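PDB 5ZCG: probable protein phosphatase 2C 50 from Oryza sativa subsp. japonica, which probably catalyses the magnesium-dependent removal of phosphate from phosphoserine and phosphothreonine residues of proteins, as a member of the PP2C family of phosphatases. Local coordinates for residues L50-H55 with C152-V157; V59-G64 with G143-V148; L168-E173 with P236-D241. The protein carries 5 engineered substitutions. One frame throughout, in Å; residues are numbered along the deposited sequence.

Interaction 1 of 3, residues L50-H55 with C152-V157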
loop_
_atom_site.group_PDB
_atom_site.type_symbol
_atom_site.label_atom_id
_atom_site.label_comp_id
_atom_site.label_asym_id
_atom_site.label_seq_id
_atom_site.Cartn_x
_atom_site.Cartn_y
_atom_site.Cartn_z
ATOM N N LEU A 50 10.081 -9.542 -34.599
ATOM C CA LEU A 50 10.710 -10.581 -33.796
ATOM C C LEU A 50 9.903 -10.832 -32.528
ATOM O O LEU A 50 9.335 -9.906 -31.937
ATOM C CB LEU A 50 12.133 -10.171 -33.431
ATOM C CG LEU A 50 13.214 -10.305 -34.500
ATOM C CD1 LEU A 50 14.457 -9.536 -34.077
ATOM C CD2 LEU A 50 13.544 -11.767 -34.730
ATOM N N ARG A 51 9.868 -12.090 -32.098
ATOM C CA ARG A 51 9.121 -12.472 -30.908
ATOM C C ARG A 51 10.071 -12.997 -29.844
ATOM O O ARG A 51 10.886 -13.888 -30.109
ATOM C CB ARG A 51 8.078 -13.541 -31.247
ATOM C CG ARG A 51 7.147 -13.160 -32.389
ATOM C CD ARG A 51 5.732 -12.946 -31.886
ATOM N NE ARG A 51 5.215 -14.148 -31.240
ATOM C CZ ARG A 51 4.684 -15.176 -31.893
ATOM N NH1 ARG A 51 4.594 -15.151 -33.217
ATOM N NH2 ARG A 51 4.241 -16.232 -31.221
ATOM N N LEU A 52 9.958 -12.436 -28.646
ATOM C CA LEU A 52 10.737 -12.863 -27.487
ATOM C C LEU A 52 9.782 -13.109 -26.324
ATOM O O LEU A 52 9.188 -12.142 -25.802
ATOM C CB LEU A 52 11.782 -11.806 -27.142
ATOM C CG LEU A 52 12.727 -12.061 -25.973
ATOM C CD1 LEU A 52 13.624 -13.254 -26.260
ATOM C CD2 LEU A 52 13.549 -10.811 -25.706
ATOM N N PRO A 53 9.602 -14.352 -25.883
ATOM C CA PRO A 53 8.711 -14.616 -24.747
ATOM C C PRO A 53 9.271 -14.069 -23.439
ATOM O O PRO A 53 10.487 -14.035 -23.222
ATOM C CB PRO A 53 8.618 -16.148 -24.712
ATOM C CG PRO A 53 9.175 -16.615 -26.024
ATOM C CD PRO A 53 10.182 -15.589 -26.425
ATOM N N ALA A 54 8.366 -13.624 -22.566
ATOM C CA ALA A 54 8.754 -13.111 -21.259
ATOM C C ALA A 54 7.787 -13.606 -20.192
ATOM O O ALA A 54 6.607 -13.847 -20.463
ATOM C CB ALA A 54 8.795 -11.578 -21.234
ATOM N N HIS A 55 8.300 -13.732 -18.968
ATOM C CA HIS A 55 7.539 -14.149 -17.801
ATOM C C HIS A 55 7.491 -13.008 -16.798
ATOM O O HIS A 55 8.404 -12.184 -16.731
ATOM C CB HIS A 55 8.163 -15.382 -17.145
ATOM C CG HIS A 55 8.992 -16.202 -18.079
ATOM N ND1 HIS A 55 8.450 -16.897 -19.137
ATOM C CD2 HIS A 55 10.326 -16.427 -18.120
ATOM C CE1 HIS A 55 9.414 -17.519 -19.792
ATOM N NE2 HIS A 55 10.561 -17.251 -19.194
ATOM N N CYS A 152 13.128 -12.187 -19.357
ATOM C CA CYS A 152 13.286 -12.856 -20.638
ATOM C C CYS A 152 14.711 -13.380 -20.710
ATOM O O CYS A 152 15.479 -13.268 -19.749
ATOM C CB CYS A 152 12.948 -11.920 -21.810
ATOM S SG CYS A 152 14.095 -10.552 -22.054
ATOM N N SER A 153 15.066 -13.970 -21.850
ATOM C CA SER A 153 16.359 -14.640 -21.946
ATOM C C SER A 153 17.513 -13.663 -21.772
ATOM O O SER A 153 18.544 -14.008 -21.187
ATOM C CB SER A 153 16.472 -15.361 -23.289
ATOM O OG SER A 153 15.300 -16.111 -23.538
ATOM N N SER A 154 17.356 -12.435 -22.268
ATOM C CA SER A 154 18.457 -11.484 -22.324
ATOM C C SER A 154 18.386 -10.374 -21.286
ATOM O O SER A 154 19.418 -9.758 -21.007
ATOM C CB SER A 154 18.545 -10.854 -23.723
ATOM O OG SER A 154 17.420 -10.033 -23.974
ATOM N N HIS A 155 17.211 -10.086 -20.724
ATOM C CA HIS A 155 17.049 -8.921 -19.863
ATOM C C HIS A 155 16.091 -9.222 -18.718
ATOM O O HIS A 155 15.209 -10.078 -18.828
ATOM C CB HIS A 155 16.515 -7.704 -20.646
ATOM C CG HIS A 155 17.476 -7.168 -21.662
ATOM N ND1 HIS A 155 17.686 -7.774 -22.884
ATOM C CD2 HIS A 155 18.291 -6.087 -21.633
ATOM C CE1 HIS A 155 18.588 -7.088 -23.563
ATOM N NE2 HIS A 155 18.971 -6.060 -22.826
ATOM N N VAL A 156 16.284 -8.503 -17.616
ATOM C CA VAL A 156 15.304 -8.386 -16.545
ATOM C C VAL A 156 14.885 -6.924 -16.453
ATOM O O VAL A 156 15.739 -6.033 -16.398
ATOM C CB VAL A 156 15.876 -8.881 -15.203
ATOM C CG1 VAL A 156 14.878 -8.641 -14.086
ATOM C CG2 VAL A 156 16.266 -10.352 -15.301
ATOM N N VAL A 157 13.579 -6.669 -16.448
ATOM C CA VAL A 157 13.045 -5.317 -16.306
ATOM C C VAL A 157 12.223 -5.247 -15.027
ATOM O O VAL A 157 11.257 -5.998 -14.856
ATOM C CB VAL A 157 12.200 -4.900 -17.519
ATOM C CG1 VAL A 157 11.859 -3.418 -17.430
ATOM C CG2 VAL A 157 12.949 -5.201 -18.798
HETATM O O HOH W 1 12.879 -15.123 -23.375
#
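Ser154 touches Leu52 across the contact, OG to CD2 at 4.3 Å, and the same hydroxyl meets the edge of the His155 ring. OG lies in the ring plane at a short 2.5 Å from His155 ND1. This in-plane bond probably helps set how the imidazole is turned, while Leu34 and Pro236 pack against the His155 side chain from outside the two segments.

The apolar part of the contact is small, with 204 Å² buried in all, and it is carried by Leu52 and Cys152. Leu52 swings CG anti to the backbone N (chi1 -179°), which sends its CD2 methyl alongside the Cys152 sulfur, SG to CD2 at 3.7 Å. The other methyl, CD1, comes no nearer than the edge of contact with Ser153 OG, and Leu34 packs on the leucine as well. Ala54 is set against the stem of the cysteine, with CB 4.2 Å from Cys152 CB. Cys152 CB also lies 3.5 Å from Pro53 O.

Polar contact between the segments runs through a water molecule. It donates to Pro53 O at 2.6 Å and is also hydrogen-bonded to Ser153 OG at 2.6 Å, bridging the exposed border of the contact.

Within 152-157, Cys152 N bonds to His155 O at 3.0 Å and closes the turn, and Arg237 takes up the Cys152 carbonyl oxygen. Next to the contact, the backbones of His55 and Val151 are hydrogen-bonded. The arrangement is that of a β-hairpin turn, joining antiparallel strands 143-151 and 155-161, against which the start of strand 53-63 is laid at the end of one sheet of the PP2C fold.

Interaction 2 of 3, residues V59-G64 with G143-V148. With MG (magnesium ion), chain F; MG (magnesium ion), chain E.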
loop_
_atom_site.group_PDB
_atom_site.type_symbol
_atom_site.label_atom_id
_atom_site.label_comp_id
_atom_site.label_asym_id
_atom_site.label_seq_id
_atom_site.Cartn_x
_atom_site.Cartn_y
_atom_site.Cartn_z
ATOM N N VAL A 59 5.441 -9.261 -6.419
ATOM C CA VAL A 59 5.064 -9.319 -5.013
ATOM C C VAL A 59 4.306 -8.044 -4.684
ATOM O O VAL A 59 4.774 -6.935 -4.987
ATOM C CB VAL A 59 6.288 -9.504 -4.097
ATOM C CG1 VAL A 59 5.906 -9.302 -2.625
ATOM C CG2 VAL A 59 6.894 -10.890 -4.314
ATOM N N PHE A 60 3.133 -8.206 -4.067
ATOM C CA PHE A 60 2.209 -7.114 -3.786
ATOM C C PHE A 60 1.878 -7.152 -2.301
ATOM O O PHE A 60 1.165 -8.048 -1.841
ATOM C CB PHE A 60 0.949 -7.241 -4.640
ATOM C CG PHE A 60 1.227 -7.679 -6.052
ATOM C CD1 PHE A 60 1.650 -6.766 -7.002
ATOM C CD2 PHE A 60 1.103 -9.010 -6.416
ATOM C CE1 PHE A 60 1.925 -7.164 -8.295
ATOM C CE2 PHE A 60 1.377 -9.417 -7.705
ATOM C CZ PHE A 60 1.787 -8.492 -8.649
ATOM N N ASP A 61 2.383 -6.181 -1.559
ATOM C CA ASP A 61 2.220 -6.125 -0.110
ATOM C C ASP A 61 1.035 -5.207 0.175
ATOM O O ASP A 61 1.148 -3.983 0.086
ATOM C CB ASP A 61 3.521 -5.645 0.528
ATOM C CG ASP A 61 3.457 -5.552 2.039
ATOM O OD1 ASP A 61 2.367 -5.691 2.636
ATOM O OD2 ASP A 61 4.532 -5.332 2.632
ATOM N N GLY A 62 -0.106 -5.805 0.513
ATOM C CA GLY A 62 -1.290 -5.021 0.803
ATOM C C GLY A 62 -1.307 -4.497 2.230
ATOM O O GLY A 62 -0.738 -5.090 3.145
ATOM N N HIS A 63 -1.932 -3.332 2.399
ATOM C CA HIS A 63 -2.226 -2.746 3.701
ATOM C C HIS A 63 -3.665 -2.245 3.685
ATOM O O HIS A 63 -4.230 -1.954 2.626
ATOM C CB HIS A 63 -1.261 -1.604 4.059
ATOM C CG HIS A 63 -1.147 -0.554 2.999
ATOM N ND1 HIS A 63 -0.139 -0.553 2.059
ATOM C CD2 HIS A 63 -1.923 0.520 2.720
ATOM C CE1 HIS A 63 -0.296 0.478 1.249
ATOM N NE2 HIS A 63 -1.371 1.146 1.629
ATOM N N GLY A 64 -4.262 -2.153 4.872
ATOM C CA GLY A 64 -5.676 -1.851 5.004
ATOM C C GLY A 64 -6.600 -2.984 4.622
ATOM O O GLY A 64 -7.821 -2.847 4.761
ATOM N N GLY A 143 -4.545 -0.306 0.139
ATOM C CA GLY A 143 -3.506 -0.149 -0.856
ATOM C C GLY A 143 -2.613 -1.367 -0.948
ATOM O O GLY A 143 -2.837 -2.389 -0.291
ATOM N N SER A 144 -1.580 -1.243 -1.777
ATOM C CA SER A 144 -0.619 -2.325 -1.904
ATOM C C SER A 144 0.658 -1.795 -2.533
ATOM O O SER A 144 0.633 -0.833 -3.305
ATOM C CB SER A 144 -1.181 -3.477 -2.743
ATOM O OG SER A 144 -0.178 -4.445 -2.999
ATOM N N THR A 145 1.777 -2.414 -2.167
ATOM C CA THR A 145 2.982 -2.244 -2.953
ATOM C C THR A 145 2.877 -3.086 -4.214
ATOM O O THR A 145 1.978 -3.919 -4.365
ATOM C CB THR A 145 4.223 -2.660 -2.172
ATOM O OG1 THR A 145 4.344 -4.093 -2.193
ATOM C CG2 THR A 145 4.120 -2.194 -0.739
ATOM N N ALA A 146 3.814 -2.862 -5.126
ATOM C CA ALA A 146 3.889 -3.647 -6.350
ATOM C C ALA A 146 5.345 -3.642 -6.780
ATOM O O ALA A 146 5.856 -2.607 -7.213
ATOM C CB ALA A 146 2.985 -3.070 -7.443
ATOM N N VAL A 147 6.021 -4.776 -6.648
ATOM C CA VAL A 147 7.354 -4.932 -7.210
ATOM C C VAL A 147 7.264 -6.058 -8.228
ATOM O O VAL A 147 6.879 -7.185 -7.888
ATOM C CB VAL A 147 8.425 -5.195 -6.130
ATOM C CG1 VAL A 147 8.102 -6.419 -5.282
ATOM C CG2 VAL A 147 9.809 -5.307 -6.757
ATOM N N VAL A 148 7.537 -5.738 -9.491
ATOM C CA VAL A 148 7.391 -6.719 -10.555
ATOM C C VAL A 148 8.685 -6.794 -11.349
ATOM O O VAL A 148 9.415 -5.809 -11.501
ATOM C CB VAL A 148 6.184 -6.417 -11.481
ATOM C CG1 VAL A 148 4.940 -6.057 -10.657
ATOM C CG2 VAL A 148 6.514 -5.324 -12.481
HETATM MG MG MG F . 0.934 -5.624 4.360
HETATM MG MG MG E . 4.626 -5.942 4.832
HETATM O O HOH W 2 4.426 -4.167 5.489
HETATM O O HOH W 3 2.672 -6.010 5.465
HETATM O O HOH W 4 4.788 -7.936 4.148
HETATM O O HOH W 5 1.751 -3.717 5.214
HETATM O O HOH W 6 -0.506 -6.058 6.091
#
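Asp61 O is met by two neighbouring atoms of 143-148: Thr145 N donates to it at 2.8 Å, from above the carbonyl plane, and Ser144 CA adds a C-H...O contact at 3.1 Å. Here strands 53-63 and 143-151, antiparallel neighbours in a PP2C sheet, run up to the dinuclear magnesium site. Thr145 breaks strand 143-151: the Asp61 N-H reaches its side-chain OG1 at 2.9 Å, where a backbone carbonyl would be expected, and Ser164 is a second partner of that hydroxyl. Paired backbone bonds join Val59 to Val147 and His63 to Gly143 on either side of this break.

Phe60 lies on the side covered by helix 67-91. Its ring takes Thr145 O and Ala146 CB at the edge, and CE1 approaches Val148 CG1.

His63 folds back (chi1 52°) to lay one ring face over Gly143, whose CA is 3.9 Å from the ring centroid in a CH-pi contact, while NE2 bonds to Asp219. Replacing this histidine with an alanine would probably leave Asp219 without that partner and uncover the Gly143 backbone. Nearby, Gly64 N is hydrogen-bonded to a side chain of another protein chain.

With CG anti to its N (chi1 -180°), Asp61 carries its carboxylate to both metals. Asp249 and Asp311 join it at the magnesium bound by OD2, and a water bridges the two ions. The other magnesium is held by Asp61 OD1 at 2.2 Å and by Gly62 O at 2.1 Å.

Interaction 3 of 3, residues L168-E173 with P236-D241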
loop_
_atom_site.group_PDB
_atom_site.type_symbol
_atom_site.label_atom_id
_atom_site.label_comp_id
_atom_site.label_asym_id
_atom_site.label_seq_id
_atom_site.Cartn_x
_atom_site.Cartn_y
_atom_site.Cartn_z
ATOM N N LEU A 168 19.017 -8.613 -7.091
ATOM C CA LEU A 168 19.678 -9.555 -7.976
ATOM C C LEU A 168 20.953 -10.046 -7.307
ATOM O O LEU A 168 21.684 -9.268 -6.690
ATOM C CB LEU A 168 19.995 -8.899 -9.321
ATOM C CG LEU A 168 21.085 -9.524 -10.190
ATOM C CD1 LEU A 168 20.540 -10.736 -10.919
ATOM C CD2 LEU A 168 21.639 -8.499 -11.174
ATOM N N CYS A 169 21.199 -11.344 -7.392
ATOM C CA CYS A 169 22.456 -11.916 -6.932
ATOM C C CYS A 169 23.334 -12.085 -8.162
ATOM O O CYS A 169 23.027 -12.894 -9.040
ATOM C CB CYS A 169 22.234 -13.242 -6.205
ATOM S SG CYS A 169 23.736 -13.922 -5.463
ATOM N N ARG A 170 24.395 -11.288 -8.253
ATOM C CA ARG A 170 25.302 -11.319 -9.394
ATOM C C ARG A 170 26.714 -11.492 -8.867
ATOM O O ARG A 170 27.168 -10.691 -8.046
ATOM C CB ARG A 170 25.187 -10.039 -10.228
ATOM C CG ARG A 170 26.258 -9.893 -11.297
ATOM C CD ARG A 170 25.902 -8.781 -12.268
ATOM N NE ARG A 170 24.758 -9.131 -13.102
ATOM C CZ ARG A 170 24.167 -8.291 -13.950
ATOM N NH1 ARG A 170 24.613 -7.049 -14.072
ATOM N NH2 ARG A 170 23.129 -8.691 -14.673
ATOM N N GLY A 171 27.406 -12.516 -9.355
ATOM C CA GLY A 171 28.721 -12.832 -8.827
ATOM C C GLY A 171 28.674 -13.053 -7.331
ATOM O O GLY A 171 29.551 -12.572 -6.605
ATOM N N LYS A 172 27.626 -13.735 -6.857
ATOM C CA LYS A 172 27.358 -13.984 -5.436
ATOM C C LYS A 172 27.403 -12.697 -4.612
ATOM O O LYS A 172 27.704 -12.716 -3.415
ATOM C CB LYS A 172 28.279 -15.072 -4.860
ATOM C CG LYS A 172 29.738 -14.720 -4.615
ATOM C CD LYS A 172 30.585 -15.982 -4.517
ATOM C CE LYS A 172 32.031 -15.658 -4.186
ATOM N NZ LYS A 172 32.158 -14.988 -2.864
ATOM N N GLU A 173 27.066 -11.568 -5.236
ATOM C CA GLU A 173 26.999 -10.296 -4.533
ATOM C C GLU A 173 25.668 -9.610 -4.813
ATOM O O GLU A 173 25.091 -9.780 -5.892
ATOM C CB GLU A 173 28.162 -9.376 -4.930
ATOM C CG GLU A 173 29.539 -9.968 -4.630
ATOM C CD GLU A 173 30.363 -9.100 -3.696
ATOM O OE1 GLU A 173 30.259 -9.283 -2.463
ATOM O OE2 GLU A 173 31.118 -8.238 -4.194
ATOM N N PRO A 236 20.427 -5.858 -18.399
ATOM C CA PRO A 236 20.774 -7.007 -19.239
ATOM C C PRO A 236 21.350 -8.128 -18.388
ATOM O O PRO A 236 22.117 -7.896 -17.451
ATOM C CB PRO A 236 21.812 -6.439 -20.217
ATOM C CG PRO A 236 22.289 -5.161 -19.593
ATOM C CD PRO A 236 21.140 -4.633 -18.795
ATOM N N ARG A 237 20.953 -9.356 -18.707
ATOM C CA ARG A 237 21.421 -10.494 -17.938
ATOM C C ARG A 237 22.897 -10.735 -18.230
ATOM O O ARG A 237 23.398 -10.422 -19.312
ATOM C CB ARG A 237 20.575 -11.726 -18.253
ATOM C CG ARG A 237 19.182 -11.647 -17.631
ATOM C CD ARG A 237 18.279 -12.767 -18.104
ATOM N NE ARG A 237 18.728 -14.076 -17.638
ATOM C CZ ARG A 237 17.953 -15.155 -17.578
ATOM N NH1 ARG A 237 16.683 -15.083 -17.952
ATOM N NH2 ARG A 237 18.445 -16.306 -17.141
ATOM N N ALA A 238 23.595 -11.305 -17.250
ATOM C CA ALA A 238 25.045 -11.409 -17.287
ATOM C C ALA A 238 25.488 -12.826 -16.958
ATOM O O ALA A 238 24.706 -13.663 -16.496
ATOM C CB ALA A 238 25.707 -10.423 -16.313
ATOM N N LYS A 239 26.772 -13.077 -17.225
ATOM C CA LYS A 239 27.364 -14.389 -16.982
ATOM C C LYS A 239 27.220 -14.818 -15.524
ATOM O O LYS A 239 26.913 -15.983 -15.240
ATOM C CB LYS A 239 28.840 -14.362 -17.395
ATOM C CG LYS A 239 29.728 -13.495 -16.493
ATOM C CD LYS A 239 30.572 -12.495 -17.263
ATOM C CE LYS A 239 31.254 -11.506 -16.319
ATOM N NZ LYS A 239 30.270 -10.629 -15.616
ATOM N N ASP A 240 27.431 -13.897 -14.586
ATOM C CA ASP A 240 27.499 -14.223 -13.167
ATOM C C ASP A 240 26.154 -14.132 -12.449
ATOM O O ASP A 240 26.129 -14.166 -11.214
ATOM C CB ASP A 240 28.523 -13.316 -12.477
ATOM C CG ASP A 240 28.516 -11.903 -13.031
ATOM O OD1 ASP A 240 27.602 -11.571 -13.817
ATOM O OD2 ASP A 240 29.428 -11.122 -12.685
ATOM N N ASP A 241 25.047 -14.030 -13.178
ATOM C CA ASP A 241 23.739 -13.997 -12.535
ATOM C C ASP A 241 23.434 -15.334 -11.870
ATOM O O ASP A 241 23.553 -16.394 -12.494
ATOM C CB ASP A 241 22.647 -13.667 -13.550
ATOM C CG ASP A 241 22.759 -12.260 -14.098
ATOM O OD1 ASP A 241 23.295 -11.379 -13.389
ATOM O OD2 ASP A 241 22.301 -12.036 -15.240
#
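Arg170 has the most surface covered in this contact, 88 Å², followed by Asp240 with 58 Å² and Asp241 with 55 Å². Arg170 and Asp241 form an antiparallel non-hydrogen-bonded pair where strands 165-170 and 241-247 of the five-stranded PP2C sheet meet. The type I' turn of the hairpin from Arg170 to Glu173 follows on one side, and a type I turn from Ala238 to Asp241 leads in on the other.

The salt bridge is side-on, with two nitrogens gripping a single oxygen. NE of Arg170 reaches Asp241 OD1 at 2.7 Å and NH2 reaches the same OD1 at 3.0 Å, both with the oxygen in the guanidinium plane. The carboxylate is nearly coplanar with that plane, at 25°. NH2 also donates to Pro236 O at 3.1 Å, which ties the start of the loop to the same group. A bend at chi3 (-69°) turns the guanidinium into this position, where Ala238 CB covers one face at 3.3 Å above the plane and Leu168 CD2 the opposite face.

Asp240 interacts differently. Its OD1 lies 3.3 Å from Arg170 CG, beside the aliphatic stem, and well out of the guanidinium plane, so its long salt bridge to NE rests on charge alone. This buried OD1 has no hydrogen-bonding partner in the model, while OD2 has a weak bond to Lys239 NZ.

The backbone of Asp240 completes the contact: Gly171 N donates to Asp240 O at 2.8 Å, nearly straight at 171° yet coming from above the carbonyl plane.

In the fold
Interactions 1 and 2 belong to the same antiparallel sheet, with centres about 24 Å apart. Both use strand 53-63, and along the chain interaction 2 is nested inside the loop closed by interaction 1. That strand therefore runs from the peripheral hairpin turn to the metal site. Interaction 3 follows both in sequence and lies on the other, five-stranded sheet, its centre about 17 Å from that of interaction 1 and about 26 Å from that of interaction 2. It touches interaction 1 directly: Arg237 probably hydrogen-bonds Cys152 and Ser154, while Pro236 packs on His155. Segment 236-241 thus passes from one sheet to the other at the end remote from the magnesium ions.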